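Local structure of type VI secretion system component (Escherichia coli O6, 2P5Z) at residues Leu446-Glu458 against Asp462-Lys470. The protein is a component of the type VI secretion system, structurally similar to the phage T4 tail proteins gp27 and gp5, and probably forms part of the puncturing device. Numbering follows the deposited sequence.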
# COMPACT_ATOMS: atom_id res chain seq x y z
N LEU A 446 31.10 -14.78 -29.71
CA LEU A 446 31.46 -14.46 -28.32
C LEU A 446 31.24 -13.02 -27.74
O LEU A 446 30.84 -12.94 -26.59
CB LEU A 446 32.85 -14.99 -27.95
CG LEU A 446 33.14 -16.49 -28.18
CD1 LEU A 446 34.47 -16.86 -27.55
CD2 LEU A 446 32.02 -17.39 -27.66
N LEU A 447 31.44 -11.90 -28.45
CA LEU A 447 31.56 -11.72 -29.90
C LEU A 447 32.53 -10.61 -30.44
O LEU A 447 33.00 -10.79 -31.57
CB LEU A 447 30.16 -11.60 -30.53
CG LEU A 447 29.77 -11.81 -32.01
CD1 LEU A 447 30.03 -13.24 -32.50
CD2 LEU A 447 28.29 -11.44 -32.22
N ALA A 448 32.85 -9.49 -29.76
CA ALA A 448 32.28 -8.90 -28.53
C ALA A 448 32.35 -7.37 -28.50
O ALA A 448 33.31 -6.79 -27.99
CB ALA A 448 32.99 -9.41 -27.32
N GLY A 449 31.33 -6.74 -29.08
CA GLY A 449 30.89 -5.38 -28.76
C GLY A 449 29.38 -5.57 -28.77
O GLY A 449 28.60 -4.63 -28.93
N THR A 450 28.99 -6.83 -28.61
CA THR A 450 27.63 -7.28 -28.85
C THR A 450 26.68 -6.94 -27.70
O THR A 450 27.09 -6.79 -26.54
CB THR A 450 27.64 -8.80 -29.11
OG1 THR A 450 26.32 -9.34 -28.97
CG2 THR A 450 28.54 -9.49 -28.12
N GLU A 451 25.39 -6.81 -28.03
CA GLU A 451 24.38 -6.44 -27.06
C GLU A 451 23.69 -7.66 -26.47
O GLU A 451 23.15 -8.50 -27.20
CB GLU A 451 23.36 -5.46 -27.65
CG GLU A 451 23.92 -4.05 -27.83
CD GLU A 451 22.96 -3.10 -28.56
OE1 GLU A 451 21.74 -3.39 -28.62
OE2 GLU A 451 23.43 -2.06 -29.09
N VAL A 452 23.73 -7.76 -25.15
CA VAL A 452 23.13 -8.90 -24.47
C VAL A 452 21.97 -8.50 -23.56
O VAL A 452 21.75 -7.32 -23.29
CB VAL A 452 24.16 -9.65 -23.64
CG1 VAL A 452 25.13 -10.37 -24.56
CG2 VAL A 452 24.87 -8.69 -22.71
N SER A 453 21.24 -9.51 -23.10
CA SER A 453 20.17 -9.29 -22.14
C SER A 453 20.58 -9.86 -20.81
O SER A 453 20.98 -11.02 -20.72
CB SER A 453 18.89 -9.93 -22.62
OG SER A 453 18.23 -9.05 -23.51
N ILE A 454 20.48 -9.04 -19.77
CA ILE A 454 20.80 -9.48 -18.42
C ILE A 454 19.54 -9.81 -17.61
O ILE A 454 18.62 -8.99 -17.50
CB ILE A 454 21.66 -8.45 -17.69
CG1 ILE A 454 22.83 -8.03 -18.58
CG2 ILE A 454 22.17 -9.03 -16.38
CD1 ILE A 454 23.86 -9.12 -18.75
N ALA A 455 19.50 -11.02 -17.09
CA ALA A 455 18.39 -11.50 -16.30
C ALA A 455 18.87 -11.78 -14.89
O ALA A 455 20.07 -11.84 -14.63
CB ALA A 455 17.78 -12.75 -16.92
N PHE A 456 17.93 -11.97 -13.96
CA PHE A 456 18.26 -12.01 -12.55
C PHE A 456 17.55 -13.15 -11.90
O PHE A 456 16.32 -13.25 -11.97
CB PHE A 456 17.87 -10.69 -11.89
CG PHE A 456 18.62 -9.50 -12.42
CD1 PHE A 456 19.85 -9.18 -11.90
CD2 PHE A 456 18.13 -8.75 -13.47
CE1 PHE A 456 20.55 -8.10 -12.38
CE2 PHE A 456 18.84 -7.68 -13.96
CZ PHE A 456 20.06 -7.35 -13.41
N GLU A 457 18.33 -14.01 -11.28
CA GLU A 457 17.80 -15.23 -10.71
C GLU A 457 16.93 -14.89 -9.50
O GLU A 457 17.36 -14.19 -8.59
CB GLU A 457 18.97 -16.13 -10.34
CG GLU A 457 18.58 -17.51 -9.97
CD GLU A 457 19.78 -18.40 -9.82
OE1 GLU A 457 20.59 -18.18 -8.89
OE2 GLU A 457 19.91 -19.32 -10.65
N GLU A 458 15.69 -15.40 -9.52
CA GLU A 458 14.56 -14.99 -8.65
C GLU A 458 14.37 -13.49 -8.36
O GLU A 458 14.01 -13.12 -7.26
CB GLU A 458 14.41 -15.87 -7.39
CG GLU A 458 15.66 -16.09 -6.53
CD GLU A 458 15.58 -17.36 -5.71
OE1 GLU A 458 14.56 -17.54 -4.99
OE2 GLU A 458 16.53 -18.18 -5.77
N ASP A 462 21.49 -9.06 -7.25
CA ASP A 462 22.84 -9.56 -7.06
C ASP A 462 23.03 -10.99 -7.58
O ASP A 462 23.96 -11.70 -7.20
CB ASP A 462 23.27 -9.43 -5.60
CG ASP A 462 23.33 -7.97 -5.14
OD1 ASP A 462 23.73 -7.07 -5.94
OD2 ASP A 462 22.96 -7.72 -3.96
N ARG A 463 22.14 -11.41 -8.47
CA ARG A 463 22.33 -12.68 -9.16
C ARG A 463 22.15 -12.54 -10.67
O ARG A 463 21.26 -13.17 -11.24
CB ARG A 463 21.34 -13.71 -8.66
CG ARG A 463 21.59 -14.27 -7.28
CD ARG A 463 20.49 -15.26 -7.03
NE ARG A 463 20.69 -16.10 -5.86
CZ ARG A 463 19.91 -17.14 -5.56
NH1 ARG A 463 18.90 -17.46 -6.35
NH2 ARG A 463 20.15 -17.85 -4.47
N PRO A 464 23.00 -11.74 -11.33
CA PRO A 464 22.72 -11.55 -12.74
C PRO A 464 23.35 -12.62 -13.64
O PRO A 464 24.38 -13.21 -13.30
CB PRO A 464 23.36 -10.19 -13.03
CG PRO A 464 24.47 -10.10 -12.06
CD PRO A 464 24.20 -11.00 -10.91
N TYR A 465 22.73 -12.84 -14.79
CA TYR A 465 23.29 -13.74 -15.78
C TYR A 465 22.86 -13.27 -17.16
O TYR A 465 21.94 -12.47 -17.30
CB TYR A 465 22.91 -15.20 -15.52
CG TYR A 465 21.46 -15.52 -15.69
CD1 TYR A 465 20.57 -15.47 -14.61
CD2 TYR A 465 20.95 -15.90 -16.94
CE1 TYR A 465 19.23 -15.77 -14.77
CE2 TYR A 465 19.61 -16.19 -17.11
CZ TYR A 465 18.75 -16.13 -16.03
OH TYR A 465 17.42 -16.42 -16.21
N ILE A 466 23.54 -13.79 -18.19
CA ILE A 466 23.19 -13.50 -19.59
C ILE A 466 22.07 -14.42 -20.08
O ILE A 466 22.18 -15.63 -19.95
CB ILE A 466 24.42 -13.63 -20.52
CG1 ILE A 466 25.59 -12.84 -19.92
CG2 ILE A 466 24.12 -13.14 -21.91
CD1 ILE A 466 26.68 -12.51 -20.90
N ALA A 467 21.00 -13.84 -20.61
CA ALA A 467 19.84 -14.64 -20.98
C ALA A 467 19.83 -15.39 -22.34
O ALA A 467 19.55 -16.59 -22.31
CB ALA A 467 18.50 -13.90 -20.70
N GLY A 468 20.06 -14.78 -23.52
CA GLY A 468 20.07 -13.36 -23.80
C GLY A 468 21.13 -12.77 -24.71
O GLY A 468 22.03 -12.09 -24.22
N VAL A 469 21.04 -12.98 -26.03
CA VAL A 469 21.84 -12.17 -27.00
C VAL A 469 20.93 -11.41 -27.98
O VAL A 469 20.07 -12.00 -28.63
CB VAL A 469 22.89 -13.01 -27.80
CG1 VAL A 469 23.80 -12.09 -28.63
CG2 VAL A 469 23.73 -13.89 -26.88
N LYS A 470 21.11 -10.10 -28.09
CA LYS A 470 20.22 -9.30 -28.95
C LYS A 470 20.72 -9.20 -30.39
O LYS A 470 21.23 -8.16 -30.80
CB LYS A 470 19.99 -7.91 -28.36
CG LYS A 470 19.35 -7.95 -26.98
CD LYS A 470 18.46 -6.74 -26.72
CE LYS A 470 19.27 -5.48 -26.47
NZ LYS A 470 18.38 -4.29 -26.42
O HOH W 1 23.95 -7.67 -30.41
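A455 and Y465 face each other as a hydrogen-bonded pair in the antiparallel beta hairpin of strands 451-456 and 464-469. A455 N donates to Y465 O, and Y465 N returns a bond to A455 O, both at 2.8 Å. The CG of Y465 sits between its own backbone N and carbonyl carbon (chi1 68°). This lays the ring back over A455, whose CB packs on one ring face, 4.0 Å from the centroid, as a CH-pi contact. A beta bulge shifts the register by one: V452 faces V469, but I454 faces I466, with the extra residue at A467-G468. There S453 O accepts A467 N, while S453 N bonds to G468 O at 2.9 Å from well above the carbonyl plane. The A467-G468 peptide is cis, and G468 has a positive phi. The hairpin supplies the last two strands of the antiparallel OB-fold sheet; strand 451-456 also pairs with strand 387-391. I466 bonds through its backbone to R430, next to strand 426-429, consistent with closure of an OB barrel. V452, I454, F456, P464, I466 and V469 share one face. V452 and I454 pack on V411, I454, P464 and I466 on V429, and F456 on L387 and M383. P464 CB touches F456 CE1 at 3.6 Å and also meets I454 CG2. Near the turn, R463 extends between two glutamates. E458 OE2 reaches R463 NH1 at the guanidinium edge, a salt bridge with a weak hydrogen bond. E457 OE1 lies over a guanidinium face, 3.1 Å from R463 NH1, so this second salt bridge is purely electrostatic. E457 OE2 salt-bridges K470 NZ of the second subunit. Within the hairpin, K470 N bonds to E451 O at 2.7 Å, and a water links E451 N to K470 O.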